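Local coordinates for F-actin-capping protein subunit alpha (PDB 4AKR) that caps the fast-growing barbed ends of actin filaments independently of calcium, blocking subunit exchange there without severing the filaments, at residues V142-T154 with R166-G178. Sequence-based numbering, arbitrary orientation.
Sequences VSEGIKITVCIST and RWRSVWTCTFKPG
Ile146 packs against the ring of Phe175. Ile146 CB stands 4.0 Å above the plane of the Phe175 ring, over one face and displaced toward the rim, and Ile146 CG2 lies 4.0 Å from Phe175 CZ. Phe175 CG sits between its own backbone N and carbonyl carbon (chi1 58°). This swings the ring toward 142-154, where Phe175 CE1 comes 3.7 Å from Ile148 CG1, at the ring edge. The backbones of Ile146 and Phe175 form a hydrogen-bonded pair. The bond from Ile146 N to Phe175 O is 2.9 Å and almost straight at 179°. Such pairs recur at every second residue as far as Thr154 with Trp167. Strands 145-158 and 163-175 form an antiparallel beta hairpin, the second and third of the five strands that this subunit contributes to the sheet. Ile146, Ile148, Val150 and Phe175 lie on the face packed against helices 112-129 and 217-248. Tyr114 meets the Phe175 ring edge-to-face. At the far end, the Thr154 side chain crosses that of Trp167 at a slant, and Thr154 CG2 touches Trp167 CB at 3.7 Å. The Trp167 indole leads away from 142-154. Trp167 NE1 donates to Ser169 OG at 2.8 Å, nearly in the ring plane. Glu232 OE2, on helix 217-248, is hydrogen-bonded to both Ser169 OG and Trp171 NE1.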
loop_
_atom_site.group_PDB
_atom_site.type_symbol
_atom_site.label_atom_id
_atom_site.label_comp_id
_atom_site.label_asym_id
_atom_site.label_seq_id
_atom_site.Cartn_x
_atom_site.Cartn_y
_atom_site.Cartn_z
ATOM N N VAL A 142 -36.181 7.769 -9.912
ATOM C CA VAL A 142 -36.123 8.090 -8.490
ATOM C C VAL A 142 -37.029 9.288 -8.233
ATOM O O VAL A 142 -37.350 10.028 -9.160
ATOM C CB VAL A 142 -34.686 8.432 -8.046
ATOM C CG1 VAL A 142 -33.796 7.233 -8.252
ATOM C CG2 VAL A 142 -34.165 9.625 -8.823
ATOM N N SER A 143 -37.430 9.470 -6.975
ATOM C CA SER A 143 -38.317 10.564 -6.572
ATOM C C SER A 143 -38.088 11.874 -7.314
ATOM O O SER A 143 -39.026 12.461 -7.859
ATOM C CB SER A 143 -38.184 10.815 -5.070
ATOM O OG SER A 143 -38.479 9.641 -4.334
ATOM N N GLU A 144 -36.842 12.331 -7.333
ATOM C CA GLU A 144 -36.479 13.574 -7.997
ATOM C C GLU A 144 -36.396 13.476 -9.523
ATOM O O GLU A 144 -36.010 14.439 -10.190
ATOM C CB GLU A 144 -35.142 14.081 -7.451
ATOM C CG GLU A 144 -33.999 13.086 -7.582
ATOM C CD GLU A 144 -34.029 11.978 -6.536
ATOM O OE1 GLU A 144 -35.051 11.265 -6.421
ATOM O OE2 GLU A 144 -33.012 11.815 -5.828
ATOM N N GLY A 145 -36.760 12.326 -10.081
ATOM C CA GLY A 145 -36.704 12.171 -11.527
ATOM C C GLY A 145 -35.915 10.963 -11.996
ATOM O O GLY A 145 -36.296 9.822 -11.728
ATOM N N ILE A 146 -34.809 11.209 -12.694
ATOM C CA ILE A 146 -33.973 10.123 -13.206
ATOM C C ILE A 146 -32.544 10.087 -12.672
ATOM O O ILE A 146 -31.866 11.115 -12.593
ATOM C CB ILE A 146 -33.863 10.180 -14.747
ATOM C CG1 ILE A 146 -35.237 9.954 -15.374
ATOM C CG2 ILE A 146 -32.859 9.134 -15.239
ATOM C CD1 ILE A 146 -35.290 10.270 -16.851
ATOM N N LYS A 147 -32.087 8.891 -12.321
ATOM C CA LYS A 147 -30.725 8.723 -11.853
ATOM C C LYS A 147 -29.941 7.885 -12.866
ATOM O O LYS A 147 -30.291 6.739 -13.145
ATOM C CB LYS A 147 -30.680 8.037 -10.485
ATOM C CG LYS A 147 -29.247 7.751 -10.031
ATOM C CD LYS A 147 -29.156 7.120 -8.641
ATOM C CE LYS A 147 -29.682 5.698 -8.625
ATOM N NZ LYS A 147 -29.403 5.025 -7.326
ATOM N N ILE A 148 -28.889 8.469 -13.433
ATOM C CA ILE A 148 -28.051 7.752 -14.389
ATOM C C ILE A 148 -26.709 7.521 -13.725
ATOM O O ILE A 148 -26.040 8.473 -13.347
ATOM C CB ILE A 148 -27.828 8.566 -15.682
ATOM C CG1 ILE A 148 -29.176 8.839 -16.357
ATOM C CG2 ILE A 148 -26.890 7.810 -16.626
ATOM C CD1 ILE A 148 -29.980 7.588 -16.647
ATOM N N THR A 149 -26.328 6.256 -13.568
ATOM C CA THR A 149 -25.062 5.911 -12.936
ATOM C C THR A 149 -24.007 5.477 -13.952
ATOM O O THR A 149 -24.206 4.516 -14.699
ATOM C CB THR A 149 -25.254 4.781 -11.909
ATOM O OG1 THR A 149 -26.306 5.134 -11.002
ATOM C CG2 THR A 149 -23.974 4.559 -11.118
ATOM N N VAL A 150 -22.883 6.189 -13.966
ATOM C CA VAL A 150 -21.782 5.904 -14.876
ATOM C C VAL A 150 -20.591 5.290 -14.137
ATOM O O VAL A 150 -20.037 5.892 -13.212
ATOM C CB VAL A 150 -21.290 7.179 -15.576
ATOM C CG1 VAL A 150 -20.267 6.827 -16.628
ATOM C CG2 VAL A 150 -22.454 7.920 -16.188
ATOM N N CYS A 151 -20.198 4.094 -14.559
ATOM C CA CYS A 151 -19.077 3.391 -13.960
ATOM C C CYS A 151 -17.965 3.222 -14.988
ATOM O O CYS A 151 -18.221 2.866 -16.135
ATOM C CB CYS A 151 -19.508 2.002 -13.482
ATOM S SG CYS A 151 -20.866 1.955 -12.291
ATOM N N ILE A 152 -16.735 3.491 -14.576
ATOM C CA ILE A 152 -15.575 3.324 -15.447
ATOM C C ILE A 152 -14.535 2.572 -14.629
ATOM O O ILE A 152 -14.301 2.906 -13.465
ATOM C CB ILE A 152 -14.980 4.679 -15.898
ATOM C CG1 ILE A 152 -16.061 5.505 -16.610
ATOM C CG2 ILE A 152 -13.782 4.435 -16.815
ATOM C CD1 ILE A 152 -15.553 6.728 -17.340
ATOM N N SER A 153 -13.926 1.548 -15.218
ATOM C CA SER A 153 -12.932 0.770 -14.491
ATOM C C SER A 153 -11.840 0.275 -15.418
ATOM O O SER A 153 -12.117 -0.354 -16.437
ATOM C CB SER A 153 -13.597 -0.424 -13.797
ATOM O OG SER A 153 -12.728 -0.987 -12.824
ATOM N N THR A 154 -10.592 0.553 -15.052
ATOM C CA THR A 154 -9.466 0.138 -15.864
ATOM C C THR A 154 -8.289 -0.235 -14.981
ATOM O O THR A 154 -7.970 0.465 -14.023
ATOM C CB THR A 154 -9.031 1.257 -16.832
ATOM O OG1 THR A 154 -7.987 0.766 -17.680
ATOM C CG2 THR A 154 -8.523 2.475 -16.058
ATOM N N ARG A 166 -5.142 0.249 -10.761
ATOM C CA ARG A 166 -6.533 0.308 -11.172
ATOM C C ARG A 166 -7.032 1.720 -10.958
ATOM O O ARG A 166 -6.560 2.428 -10.070
ATOM C CB ARG A 166 -7.402 -0.669 -10.363
ATOM C CG ARG A 166 -8.872 -0.651 -10.789
ATOM C CD ARG A 166 -9.760 -1.573 -9.952
ATOM N NE ARG A 166 -9.621 -2.994 -10.278
ATOM C CZ ARG A 166 -9.958 -3.545 -11.443
ATOM N NH1 ARG A 166 -10.457 -2.801 -12.425
ATOM N NH2 ARG A 166 -9.824 -4.855 -11.616
ATOM N N TRP A 167 -7.963 2.131 -11.806
ATOM C CA TRP A 167 -8.585 3.441 -11.712
ATOM C C TRP A 167 -10.077 3.155 -11.774
ATOM O O TRP A 167 -10.551 2.498 -12.702
ATOM C CB TRP A 167 -8.172 4.346 -12.880
ATOM C CG TRP A 167 -8.844 5.708 -12.859
ATOM C CD1 TRP A 167 -10.186 5.972 -12.978
ATOM C CD2 TRP A 167 -8.199 6.985 -12.715
ATOM N NE1 TRP A 167 -10.408 7.329 -12.916
ATOM C CE2 TRP A 167 -9.207 7.971 -12.754
ATOM C CE3 TRP A 167 -6.865 7.388 -12.555
ATOM C CZ2 TRP A 167 -8.927 9.334 -12.640
ATOM C CZ3 TRP A 167 -6.590 8.745 -12.442
ATOM C CH2 TRP A 167 -7.616 9.698 -12.484
ATOM N N ARG A 168 -10.804 3.626 -10.769
ATOM C CA ARG A 168 -12.244 3.428 -10.706
ATOM C C ARG A 168 -12.947 4.772 -10.572
ATOM O O ARG A 168 -12.592 5.580 -9.715
ATOM C CB ARG A 168 -12.619 2.557 -9.504
ATOM C CG ARG A 168 -12.357 1.084 -9.667
ATOM C CD ARG A 168 -12.586 0.355 -8.355
ATOM N NE ARG A 168 -11.504 0.626 -7.412
ATOM C CZ ARG A 168 -11.527 0.298 -6.128
ATOM N NH1 ARG A 168 -12.585 -0.315 -5.617
ATOM N NH2 ARG A 168 -10.492 0.576 -5.353
ATOM N N SER A 169 -13.931 5.003 -11.431
ATOM C CA SER A 169 -14.729 6.225 -11.404
ATOM C C SER A 169 -16.197 5.827 -11.401
ATOM O O SER A 169 -16.626 5.003 -12.212
ATOM C CB SER A 169 -14.464 7.103 -12.635
ATOM O OG SER A 169 -13.206 7.737 -12.579
ATOM N N VAL A 170 -16.961 6.387 -10.469
ATOM C CA VAL A 170 -18.394 6.120 -10.395
ATOM C C VAL A 170 -19.084 7.465 -10.239
ATOM O O VAL A 170 -18.991 8.109 -9.182
ATOM C CB VAL A 170 -18.763 5.210 -9.197
ATOM C CG1 VAL A 170 -20.274 5.109 -9.071
ATOM C CG2 VAL A 170 -18.167 3.813 -9.392
ATOM N N TRP A 171 -19.737 7.906 -11.314
ATOM C CA TRP A 171 -20.456 9.178 -11.326
ATOM C C TRP A 171 -21.946 8.928 -11.354
ATOM O O TRP A 171 -22.461 8.241 -12.241
ATOM C CB TRP A 171 -20.082 10.024 -12.547
ATOM C CG TRP A 171 -18.731 10.658 -12.462
ATOM C CD1 TRP A 171 -17.540 10.109 -12.839
ATOM C CD2 TRP A 171 -18.424 11.940 -11.902
ATOM N NE1 TRP A 171 -16.509 10.968 -12.543
ATOM C CE2 TRP A 171 -17.024 12.099 -11.966
ATOM C CE3 TRP A 171 -19.200 12.969 -11.344
ATOM C CZ2 TRP A 171 -16.377 13.242 -11.495
ATOM C CZ3 TRP A 171 -18.559 14.107 -10.874
ATOM C CH2 TRP A 171 -17.156 14.234 -10.954
ATOM N N THR A 172 -22.640 9.501 -10.384
ATOM C CA THR A 172 -24.080 9.349 -10.281
ATOM C C THR A 172 -24.725 10.665 -10.650
ATOM O O THR A 172 -24.537 11.660 -9.958
ATOM C CB THR A 172 -24.460 8.967 -8.861
ATOM O OG1 THR A 172 -23.775 7.757 -8.512
ATOM C CG2 THR A 172 -25.957 8.778 -8.743
ATOM N N CYS A 173 -25.488 10.661 -11.739
ATOM C CA CYS A 173 -26.134 11.869 -12.235
ATOM C C CYS A 173 -27.648 11.856 -12.058
ATOM O O CYS A 173 -28.345 11.008 -12.627
ATOM C CB CYS A 173 -25.793 12.053 -13.711
ATOM S SG CYS A 173 -24.062 11.698 -14.087
ATOM N N THR A 174 -28.150 12.820 -11.287
ATOM C CA THR A 174 -29.578 12.923 -11.009
ATOM C C THR A 174 -30.182 14.193 -11.604
ATOM O O THR A 174 -29.570 15.266 -11.572
ATOM C CB THR A 174 -29.838 12.893 -9.493
ATOM O OG1 THR A 174 -29.286 11.693 -8.935
ATOM C CG2 THR A 174 -31.325 12.907 -9.216
ATOM N N PHE A 175 -31.390 14.076 -12.144
ATOM C CA PHE A 175 -32.037 15.227 -12.767
ATOM C C PHE A 175 -33.517 15.053 -13.085
ATOM O O PHE A 175 -34.018 13.939 -13.220
ATOM C CB PHE A 175 -31.298 15.576 -14.057
ATOM C CG PHE A 175 -31.249 14.444 -15.051
ATOM C CD1 PHE A 175 -30.276 13.450 -14.946
ATOM C CD2 PHE A 175 -32.179 14.362 -16.085
ATOM C CE1 PHE A 175 -30.228 12.387 -15.861
ATOM C CE2 PHE A 175 -32.142 13.303 -17.011
ATOM C CZ PHE A 175 -31.163 12.317 -16.895
ATOM N N LYS A 176 -34.206 16.183 -13.185
ATOM C CA LYS A 176 -35.621 16.213 -13.544
ATOM C C LYS A 176 -35.550 16.305 -15.068
ATOM O O LYS A 176 -34.897 17.195 -15.609
ATOM C CB LYS A 176 -36.285 17.468 -12.966
ATOM C CG LYS A 176 -37.775 17.613 -13.264
ATOM C CD LYS A 176 -38.338 18.875 -12.601
ATOM C CE LYS A 176 -39.858 18.962 -12.701
ATOM N NZ LYS A 176 -40.385 20.120 -11.912
ATOM N N PRO A 177 -36.192 15.371 -15.780
ATOM C CA PRO A 177 -36.131 15.432 -17.241
ATOM C C PRO A 177 -36.759 16.650 -17.909
ATOM O O PRO A 177 -37.912 16.978 -17.651
ATOM C CB PRO A 177 -36.788 14.117 -17.673
ATOM C CG PRO A 177 -37.686 13.774 -16.522
ATOM C CD PRO A 177 -36.855 14.135 -15.328
ATOM N N GLY A 178 -35.976 17.316 -18.759
ATOM C CA GLY A 178 -36.459 18.471 -19.502
ATOM C C GLY A 178 -36.130 19.867 -19.005
ATOM O O GLY A 178 -36.172 20.830 -19.777
#